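Local structure of CEP104 (Gallus gallus, 5JO8) at residues V231-V234 with A235-I239; N215-K218 with F219-A223; P76-D79 with L80-L84. The protein is a centriolar protein whose TOG domain, an array of paired helices, probably binds tubulin or microtubules. All blocks are in the same frame, centred on the assembly; numbering follows the deposited sequence.

Contact 1: V231-V234 with A235-I239; sequences VRDV and ALRII
Val234 and Arg237, three residues apart on helix 229-245, share one side of it: the arginine carries its guanidinium back over the valine, so that Val234 CA lies over the centre of one guanidinium face, 4.2 Å above its plane. Of the valine's atoms the methyl CG2 comes nearest to the guanidinium, 3.5 Å from Arg237 NH2. The arginine reaches this place because its chain leaves with CG beside its own backbone N (chi1 -65°) and then folds at chi3 (-58°). At the guanidinium edge Asp233 OD2 forms a salt bridge of 3.0 Å to Arg237 NH1. Only OD2 reaches the group, and the two planes stand 68° apart, so the pair is one oxygen on one nitrogen and not a flat two-pronged bridge. The i to i+4 spacing of Asp and Arg suits such a bridge along a helix. This helix is one of the antiparallel helices stacked in the HEAT-like TOG solenoid, and Glu198 of helix 187-204 takes Arg237 NE in a second salt bridge, so that the arginine joins charges on two helices. The other branch of Val234, CG1, lies 4.3 Å from Ile238 CD1, one turn further on. Apolar valine and isoleucine suit this buried side, where both also touch helix 187-204. Beneath the side chains the backbone is regular, with Ile238 N donating to Val234 O at 3.0 Å.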
ATOM      1  N   VAL A 231      16.689   9.183  -4.644  1.00 22.40           N
ATOM      2  CA  VAL A 231      15.634   8.482  -5.383  1.00 19.76           C
ATOM      3  C   VAL A 231      16.183   7.820  -6.649  1.00 22.73           C
ATOM      4  O   VAL A 231      15.939   6.635  -6.908  1.00 20.72           O
ATOM      5  CB  VAL A 231      14.481   9.433  -5.734  1.00 19.99           C
ATOM      6  CG1 VAL A 231      13.395   8.682  -6.517  1.00 20.47           C
ATOM      7  CG2 VAL A 231      13.894  10.057  -4.482  1.00 25.11           C
ATOM      8  N   ARG A 232      16.930   8.585  -7.441  1.00 19.91           N
ATOM      9  CA  ARG A 232      17.521   8.044  -8.655  1.00 19.56           C
ATOM     10  C   ARG A 232      18.450   6.882  -8.342  1.00 19.20           C
ATOM     11  O   ARG A 232      18.532   5.926  -9.107  1.00 21.78           O
ATOM     12  CB  ARG A 232      18.298   9.126  -9.424  1.00 21.33           C
ATOM     13  CG  ARG A 232      17.449  10.313  -9.851  1.00 23.36           C
ATOM     14  CD  ARG A 232      18.196  11.244 -10.798  1.00 25.36           C
ATOM     15  NE  ARG A 232      19.413  11.800 -10.207  1.00 24.45           N
ATOM     16  CZ  ARG A 232      19.466  12.925  -9.498  1.00 31.88           C
ATOM     17  NH1 ARG A 232      20.628  13.353  -9.020  1.00 37.91           N
ATOM     18  NH2 ARG A 232      18.365  13.629  -9.270  1.00 29.28           N
ATOM     19  N   ASP A 233      19.160   6.974  -7.222  1.00 20.35           N
ATOM     20  CA  ASP A 233      20.112   5.937  -6.865  1.00 22.77           C
ATOM     21  C   ASP A 233      19.428   4.596  -6.591  1.00 17.45           C
ATOM     22  O   ASP A 233      19.940   3.551  -6.984  1.00 20.22           O
ATOM     23  CB  ASP A 233      20.973   6.374  -5.679  1.00 23.48           C
ATOM     24  CG  ASP A 233      21.979   5.317  -5.268  1.00 43.52           C
ATOM     25  OD1 ASP A 233      22.954   5.105  -6.018  1.00 49.28           O
ATOM     26  OD2 ASP A 233      21.800   4.705  -4.194  1.00 41.50           O
ATOM     27  N   VAL A 234      18.253   4.617  -5.952  1.00 18.47           N
ATOM     28  CA  VAL A 234      17.526   3.368  -5.756  1.00 19.99           C
ATOM     29  C   VAL A 234      17.044   2.832  -7.105  1.00 17.09           C
ATOM     30  O   VAL A 234      17.094   1.630  -7.354  1.00 19.56           O
ATOM     31  CB  VAL A 234      16.356   3.515  -4.777  1.00 19.37           C
ATOM     32  CG1 VAL A 234      15.678   2.162  -4.573  1.00 18.52           C
ATOM     33  CG2 VAL A 234      16.855   4.072  -3.456  1.00 24.59           C
ATOM     34  N   ALA A 235      16.596   3.733  -7.977  1.00 18.20           N
ATOM     35  CA  ALA A 235      16.169   3.330  -9.313  1.00 19.72           C
ATOM     36  C   ALA A 235      17.304   2.626 -10.066  1.00 18.67           C
ATOM     37  O   ALA A 235      17.089   1.598 -10.711  1.00 20.22           O
ATOM     38  CB  ALA A 235      15.642   4.529 -10.087  1.00 20.99           C
ATOM     39  N   LEU A 236      18.524   3.153  -9.936  1.00 20.61           N
ATOM     40  CA  LEU A 236      19.685   2.495 -10.523  1.00 19.72           C
ATOM     41  C   LEU A 236      19.898   1.098  -9.953  1.00 18.28           C
ATOM     42  O   LEU A 236      20.157   0.159 -10.695  1.00 22.74           O
ATOM     43  CB  LEU A 236      20.939   3.329 -10.292  1.00 23.68           C
ATOM     44  CG  LEU A 236      21.016   4.655 -11.028  1.00 22.89           C
ATOM     45  CD1 LEU A 236      22.150   5.467 -10.428  1.00 26.57           C
ATOM     46  CD2 LEU A 236      21.244   4.407 -12.513  1.00 25.76           C
ATOM     47  N   ARG A 237      19.805   0.963  -8.635  1.00 18.30           N
ATOM     48  CA  ARG A 237      19.953  -0.346  -7.998  1.00 21.05           C
ATOM     49  C   ARG A 237      18.943  -1.354  -8.526  1.00 18.93           C
ATOM     50  O   ARG A 237      19.265  -2.524  -8.737  1.00 24.17           O
ATOM     51  CB  ARG A 237      19.820  -0.238  -6.479  1.00 24.48           C
ATOM     52  CG  ARG A 237      20.932   0.565  -5.832  1.00 23.24           C
ATOM     53  CD  ARG A 237      21.163   0.127  -4.391  1.00 28.72           C
ATOM     54  NE  ARG A 237      19.972   0.249  -3.553  1.00 30.59           N
ATOM     55  CZ  ARG A 237      19.678   1.316  -2.812  1.00 41.28           C
ATOM     56  NH1 ARG A 237      20.486   2.369  -2.813  1.00 35.14           N
ATOM     57  NH2 ARG A 237      18.577   1.334  -2.070  1.00 32.65           N
ATOM     58  N   ILE A 238      17.716  -0.894  -8.760  1.00 19.08           N
ATOM     59  CA  ILE A 238      16.670  -1.758  -9.276  1.00 19.67           C
ATOM     60  C   ILE A 238      17.059  -2.244 -10.668  1.00 18.54           C
ATOM     61  O   ILE A 238      16.969  -3.435 -10.973  1.00 20.38           O
ATOM     62  CB  ILE A 238      15.324  -1.017  -9.269  1.00 18.88           C
ATOM     63  CG1 ILE A 238      14.778  -0.893  -7.842  1.00 22.20           C
ATOM     64  CG2 ILE A 238      14.301  -1.720 -10.160  1.00 21.37           C
ATOM     65  CD1 ILE A 238      13.656   0.116  -7.707  1.00 19.05           C
ATOM     66  N   ILE A 239      17.511  -1.314 -11.497  1.00 18.44           N
ATOM     67  CA  ILE A 239      17.901  -1.650 -12.857  1.00 19.13           C
ATOM     68  C   ILE A 239      19.104  -2.596 -12.884  1.00 23.89           C
ATOM     69  O   ILE A 239      19.107  -3.575 -13.631  1.00 23.87           O
ATOM     70  CB  ILE A 239      18.123  -0.389 -13.697  1.00 20.86           C
ATOM     71  CG1 ILE A 239      16.791   0.345 -13.872  1.00 21.46           C
ATOM     72  CG2 ILE A 239      18.708  -0.752 -15.074  1.00 22.30           C
ATOM     73  CD1 ILE A 239      16.934   1.751 -14.360  1.00 21.05           C
TER

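Contact 2: N215-K218 with F219-A223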
ATOM      1  N   ASN A 215       7.084  -3.690 -16.493  1.00 21.28           N
ATOM      2  CA  ASN A 215       6.528  -2.712 -15.553  1.00 19.98           C
ATOM      3  C   ASN A 215       7.559  -2.179 -14.555  1.00 18.41           C
ATOM      4  O   ASN A 215       7.513  -1.013 -14.177  1.00 19.49           O
ATOM      5  CB  ASN A 215       5.168  -3.113 -14.921  1.00 18.64           C
ATOM      6  CG  ASN A 215       5.253  -4.282 -13.942  1.00 19.63           C
ATOM      7  OD1 ASN A 215       6.308  -4.574 -13.370  1.00 20.84           O
ATOM      8  ND2 ASN A 215       4.106  -4.922 -13.694  1.00 20.73           N
ATOM      9  N   VAL A 216       8.537  -3.011 -14.215  1.00 19.26           N
ATOM     10  CA  VAL A 216       9.654  -2.566 -13.377  1.00 19.47           C
ATOM     11  C   VAL A 216      10.542  -1.572 -14.126  1.00 17.25           C
ATOM     12  O   VAL A 216      10.909  -0.524 -13.584  1.00 17.30           O
ATOM     13  CB  VAL A 216      10.459  -3.749 -12.861  1.00 18.29           C
ATOM     14  CG1 VAL A 216      11.765  -3.257 -12.208  1.00 20.67           C
ATOM     15  CG2 VAL A 216       9.622  -4.560 -11.880  1.00 18.94           C
ATOM     16  N   MET A 217      10.881  -1.882 -15.376  1.00 19.98           N
ATOM     17  CA  MET A 217      11.694  -0.964 -16.162  1.00 19.32           C
ATOM     18  C   MET A 217      10.989   0.366 -16.428  1.00 17.81           C
ATOM     19  O   MET A 217      11.615   1.421 -16.406  1.00 20.72           O
ATOM     20  CB  MET A 217      12.157  -1.604 -17.474  1.00 21.40           C
ATOM     21  CG  MET A 217      13.313  -2.581 -17.312  1.00 22.62           C
ATOM     22  SD  MET A 217      14.751  -1.892 -16.466  1.00 22.83           S
ATOM     23  CE  MET A 217      15.448  -0.913 -17.782  1.00 24.24           C
ATOM     24  N   LYS A 218       9.685   0.317 -16.697  1.00 19.82           N
ATOM     25  CA  LYS A 218       8.948   1.557 -16.879  1.00 22.60           C
ATOM     26  C   LYS A 218       9.025   2.406 -15.608  1.00 19.08           C
ATOM     27  O   LYS A 218       9.337   3.597 -15.652  1.00 21.34           O
ATOM     28  CB  LYS A 218       7.491   1.286 -17.260  1.00 22.73           C
ATOM     29  CG  LYS A 218       6.636   2.527 -17.205  1.00 26.50           C
ATOM     30  CD  LYS A 218       5.192   2.236 -17.554  1.00 51.03           C
ATOM     31  CE  LYS A 218       4.987   2.124 -19.056  1.00 59.04           C
ATOM     32  NZ  LYS A 218       5.317   0.777 -19.605  1.00 57.70           N
ATOM     33  N   PHE A 219       8.764   1.772 -14.470  1.00 18.63           N
ATOM     34  CA  PHE A 219       8.836   2.467 -13.186  1.00 18.95           C
ATOM     35  C   PHE A 219      10.229   3.026 -12.895  1.00 18.67           C
ATOM     36  O   PHE A 219      10.384   4.215 -12.606  1.00 19.49           O
ATOM     37  CB  PHE A 219       8.397   1.541 -12.046  1.00 18.55           C
ATOM     38  CG  PHE A 219       8.630   2.124 -10.682  1.00 20.50           C
ATOM     39  CD1 PHE A 219       7.761   3.065 -10.155  1.00 19.59           C
ATOM     40  CD2 PHE A 219       9.749   1.753  -9.930  1.00 21.75           C
ATOM     41  CE1 PHE A 219       7.983   3.618  -8.898  1.00 20.03           C
ATOM     42  CE2 PHE A 219       9.975   2.299  -8.674  1.00 21.83           C
ATOM     43  CZ  PHE A 219       9.091   3.226  -8.154  1.00 20.81           C
ATOM     44  N   ALA A 220      11.238   2.162 -12.977  1.00 18.50           N
ATOM     45  CA  ALA A 220      12.607   2.539 -12.622  1.00 18.47           C
ATOM     46  C   ALA A 220      13.151   3.626 -13.540  1.00 18.27           C
ATOM     47  O   ALA A 220      13.808   4.558 -13.071  1.00 18.74           O
ATOM     48  CB  ALA A 220      13.515   1.317 -12.648  1.00 21.84           C
ATOM     49  N   THR A 221      12.881   3.527 -14.839  1.00 19.44           N
ATOM     50  CA  THR A 221      13.415   4.531 -15.747  1.00 18.46           C
ATOM     51  C   THR A 221      12.692   5.860 -15.520  1.00 19.91           C
ATOM     52  O   THR A 221      13.283   6.933 -15.656  1.00 23.74           O
ATOM     53  CB  THR A 221      13.375   4.097 -17.236  1.00 24.00           C
ATOM     54  OG1 THR A 221      12.032   3.795 -17.623  1.00 23.64           O
ATOM     55  CG2 THR A 221      14.259   2.873 -17.470  1.00 23.71           C
ATOM     56  N   GLY A 222      11.422   5.789 -15.139  1.00 22.13           N
ATOM     57  CA  GLY A 222      10.707   6.983 -14.734  1.00 22.86           C
ATOM     58  C   GLY A 222      11.356   7.625 -13.518  1.00 22.42           C
ATOM     59  O   GLY A 222      11.548   8.842 -13.473  1.00 24.72           O
ATOM     60  N   ALA A 223      11.702   6.798 -12.534  1.00 21.93           N
ATOM     61  CA  ALA A 223      12.307   7.280 -11.296  1.00 20.88           C
ATOM     62  C   ALA A 223      13.695   7.903 -11.509  1.00 18.77           C
ATOM     63  O   ALA A 223      14.144   8.697 -10.687  1.00 20.82           O
ATOM     64  CB  ALA A 223      12.377   6.152 -10.255  1.00 22.69           C
TER
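This is a local, one-turn contact within helix 213-223, a short helix of the HEAT-like TOG solenoid that packs against helices 187-204 and 229-245 and ends at Ala223. Successive i to i+4 backbone bonds run through it, among them Ala220 N to Val216 O at 2.8 Å. Residue types follow the faces of the helix. Val216 and the small Ala220 face helix 229-245, where an alanine lets the two backbones come close. Phe219, with CG anti to its backbone N (chi1 172°), sends its ring away from the preceding turn and onto Arg193, Val194 and Val197 of helix 187-204. Met217 and Thr221 form the side facing helix 247-253, and both touch Tyr253 there. Their side chains cross at about a right angle, with the methyl groups Met217 CE and Thr221 CG2 4.0 Å apart. Threonine suits a partly exposed position on this side because its hydroxyl can be satisfied by its own helix while its methyl packs. With chi1 at 58°, OG1 is turned back along the helix and donates to Met217 O at 2.7 Å, while Thr221 N reaches the same oxygen at 2.9 Å from the opposite face of the carbonyl plane.

Contact 3: P76-D79 with L80-L84; sequences PKED and LRNML
Residues 76-79 and 80-84 form the first turns of helix 77-94, with Pro76 at the N-cap. Its phi of -55° and psi of 140° are extended, and from Lys77 onward the chain is helical; a proline fits here because the start of a helix needs no hydrogen from its nitrogen. The first i to i+4 bond runs from Leu80 N to Pro76 O at 3.1 Å, and equivalent bonds follow without a break, from Arg81 N to Leu84 N. Among the side chains, Glu78 and Arg81 meet at about a right angle. Glu78 bends at chi2 (64°), which turns its carboxylate toward Arg81. The arginine grips side-on, both nitrogens on one oxygen: Arg81 NH2 stands 2.7 Å from Glu78 OE1 and meets that oxygen's anti lone pair, away from OE2; Arg81 NE, 3.0 Å from the same OE1, comes from above the carboxylate plane. OE1 lies in the guanidinium plane, and Lys77 O lies over one face of that group, 3.8 Å above it. A water joins Asp79 OD1, at 2.9 Å, to Asn82 ND2, at 2.6 Å. Acidic Glu78 and Asp79 suit the N-terminal turn, where they probably interact favourably with the helix dipole. On the inward side Leu80 touches His121 of helix 100-121, Met83 packs on Tyr117 of that helix and on Val40 and Phe41 of helix 35-41, and Leu84 lies between helices 100-121 and 125-142.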
ATOM      1  N   PRO A  76     -25.881 -14.539   7.595  1.00 29.56           N
ATOM      2  CA  PRO A  76     -26.077 -14.491   6.141  1.00 23.18           C
ATOM      3  C   PRO A  76     -24.911 -13.807   5.451  1.00 21.00           C
ATOM      4  O   PRO A  76     -24.374 -12.829   5.983  1.00 23.99           O
ATOM      5  CB  PRO A  76     -27.347 -13.654   5.987  1.00 26.93           C
ATOM      6  CG  PRO A  76     -28.128 -13.983   7.229  1.00 28.27           C
ATOM      7  CD  PRO A  76     -27.080 -14.078   8.320  1.00 27.09           C
ATOM      8  N   LYS A  77     -24.511 -14.332   4.304  1.00 21.88           N
ATOM      9  CA  LYS A  77     -23.333 -13.814   3.610  1.00 21.83           C
ATOM     10  C   LYS A  77     -23.434 -12.333   3.262  1.00 27.52           C
ATOM     11  O   LYS A  77     -22.428 -11.622   3.277  1.00 22.71           O
ATOM     12  CB  LYS A  77     -23.064 -14.627   2.344  1.00 21.75           C
ATOM     13  CG  LYS A  77     -22.830 -16.108   2.594  1.00 24.90           C
ATOM     14  CD  LYS A  77     -21.647 -16.344   3.523  1.00 24.32           C
ATOM     15  CE  LYS A  77     -21.278 -17.817   3.572  1.00 26.12           C
ATOM     16  NZ  LYS A  77     -20.349 -18.152   4.680  1.00 26.50           N
ATOM     17  N   GLU A  78     -24.634 -11.867   2.945  1.00 23.90           N
ATOM     18  CA  GLU A  78     -24.836 -10.480   2.554  1.00 22.84           C
ATOM     19  C   GLU A  78     -24.543  -9.552   3.736  1.00 27.54           C
ATOM     20  O   GLU A  78     -23.953  -8.484   3.563  1.00 22.75           O
ATOM     21  CB  GLU A  78     -26.264 -10.280   2.021  1.00 25.76           C
ATOM     22  CG  GLU A  78     -26.585  -8.866   1.554  1.00 26.90           C
ATOM     23  CD  GLU A  78     -25.759  -8.417   0.354  1.00 42.39           C
ATOM     24  OE1 GLU A  78     -25.184  -9.278  -0.348  1.00 43.50           O
ATOM     25  OE2 GLU A  78     -25.691  -7.192   0.111  1.00 49.41           O
ATOM     26  N   ASP A  79     -24.951  -9.978   4.928  1.00 24.56           N
ATOM     27  CA  ASP A  79     -24.685  -9.237   6.155  1.00 22.63           C
ATOM     28  C   ASP A  79     -23.195  -9.198   6.445  1.00 26.45           C
ATOM     29  O   ASP A  79     -22.661  -8.162   6.833  1.00 23.59           O
ATOM     30  CB  ASP A  79     -25.393  -9.869   7.351  1.00 24.04           C
ATOM     31  CG  ASP A  79     -26.907  -9.774   7.260  1.00 42.71           C
ATOM     32  OD1 ASP A  79     -27.425  -8.997   6.426  1.00 36.04           O
ATOM     33  OD2 ASP A  79     -27.577 -10.475   8.046  1.00 38.25           O
ATOM     34  N   LEU A  80     -22.536 -10.338   6.297  1.00 21.03           N
ATOM     35  CA  LEU A  80     -21.087 -10.381   6.459  1.00 20.00           C
ATOM     36  C   LEU A  80     -20.358  -9.496   5.447  1.00 21.22           C
ATOM     37  O   LEU A  80     -19.364  -8.855   5.792  1.00 18.19           O
ATOM     38  CB  LEU A  80     -20.575 -11.810   6.371  1.00 19.64           C
ATOM     39  CG  LEU A  80     -21.060 -12.779   7.456  1.00 18.64           C
ATOM     40  CD1 LEU A  80     -20.850 -14.203   6.972  1.00 21.46           C
ATOM     41  CD2 LEU A  80     -20.338 -12.528   8.786  1.00 20.48           C
ATOM     42  N   ARG A  81     -20.830  -9.450   4.201  1.00 22.22           N
ATOM     43  CA  ARG A  81     -20.222  -8.561   3.203  1.00 20.63           C
ATOM     44  C   ARG A  81     -20.428  -7.104   3.577  1.00 22.67           C
ATOM     45  O   ARG A  81     -19.494  -6.313   3.531  1.00 19.79           O
ATOM     46  CB  ARG A  81     -20.835  -8.776   1.815  1.00 21.47           C
ATOM     47  CG  ARG A  81     -20.283  -9.926   1.001  1.00 26.00           C
ATOM     48  CD  ARG A  81     -20.912  -9.943  -0.408  1.00 22.22           C
ATOM     49  NE  ARG A  81     -22.337 -10.299  -0.421  1.00 28.25           N
ATOM     50  CZ  ARG A  81     -22.805 -11.545  -0.504  1.00 27.70           C
ATOM     51  NH1 ARG A  81     -21.970 -12.575  -0.562  1.00 24.20           N
ATOM     52  NH2 ARG A  81     -24.117 -11.766  -0.513  1.00 29.13           N
ATOM     53  N   ASN A  82     -21.658  -6.738   3.919  1.00 21.79           N
ATOM     54  CA  ASN A  82     -21.952  -5.358   4.292  1.00 21.73           C
ATOM     55  C   ASN A  82     -21.120  -4.928   5.495  1.00 22.95           C
ATOM     56  O   ASN A  82     -20.664  -3.788   5.574  1.00 21.92           O
ATOM     57  CB  ASN A  82     -23.441  -5.180   4.592  1.00 25.22           C
ATOM     58  CG  ASN A  82     -24.299  -5.363   3.370  1.00 43.69           C
ATOM     59  OD1 ASN A  82     -23.828  -5.218   2.241  1.00 32.79           O
ATOM     60  ND2 ASN A  82     -25.570  -5.680   3.584  1.00 31.00           N
ATOM     61  N   MET A  83     -20.929  -5.843   6.433  1.00 22.16           N
ATOM     62  CA  MET A  83     -20.127  -5.539   7.605  1.00 18.78           C
ATOM     63  C   MET A  83     -18.667  -5.313   7.230  1.00 21.10           C
ATOM     64  O   MET A  83     -18.029  -4.409   7.762  1.00 19.63           O
ATOM     65  CB  MET A  83     -20.241  -6.655   8.630  1.00 22.14           C
ATOM     66  CG  MET A  83     -19.607  -6.310   9.948  1.00 25.00           C
ATOM     67  SD  MET A  83     -19.982  -7.552  11.195  1.00 28.08           S
ATOM     68  CE  MET A  83     -21.770  -7.505  11.193  1.00 33.31           C
ATOM     69  N   LEU A  84     -18.144  -6.140   6.328  1.00 19.12           N
ATOM     70  CA  LEU A  84     -16.780  -5.957   5.844  1.00 18.19           C
ATOM     71  C   LEU A  84     -16.665  -4.600   5.177  1.00 18.34           C
ATOM     72  O   LEU A  84     -15.701  -3.871   5.409  1.00 18.12           O
ATOM     73  CB  LEU A  84     -16.387  -7.057   4.853  1.00 18.54           C
ATOM     74  CG  LEU A  84     -15.003  -6.917   4.197  1.00 18.65           C
ATOM     75  CD1 LEU A  84     -14.446  -8.275   3.854  1.00 18.99           C
ATOM     76  CD2 LEU A  84     -15.011  -6.026   2.948  1.00 17.29           C
TER
HETATM   77  O   HOH W   1     -26.564  -6.264   5.941  1.00 43.49           O

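Contacts 1 and 2 belong to consecutive helices, 213-223 and 229-245, that pack on each other: the centres of the two contacts are about 9 Å apart, and Ala220, Ala223 and Ala235 keep the interface close while Val216, Ile238 and Ile239 fill it. Contact 3 lies on the opposite side of the chain's centre, its own centre about 44 Å from that of contact 1 and 40 Å from that of contact 2. Contact 1 is largely buried, its ion pair at the border of an apolar surface; contact 2 is partly buried and satisfies its hydroxyl within the helix; contact 3, at a helix start, has mostly exposed, charged and water-bridged side chains over a buried leucine and methionine.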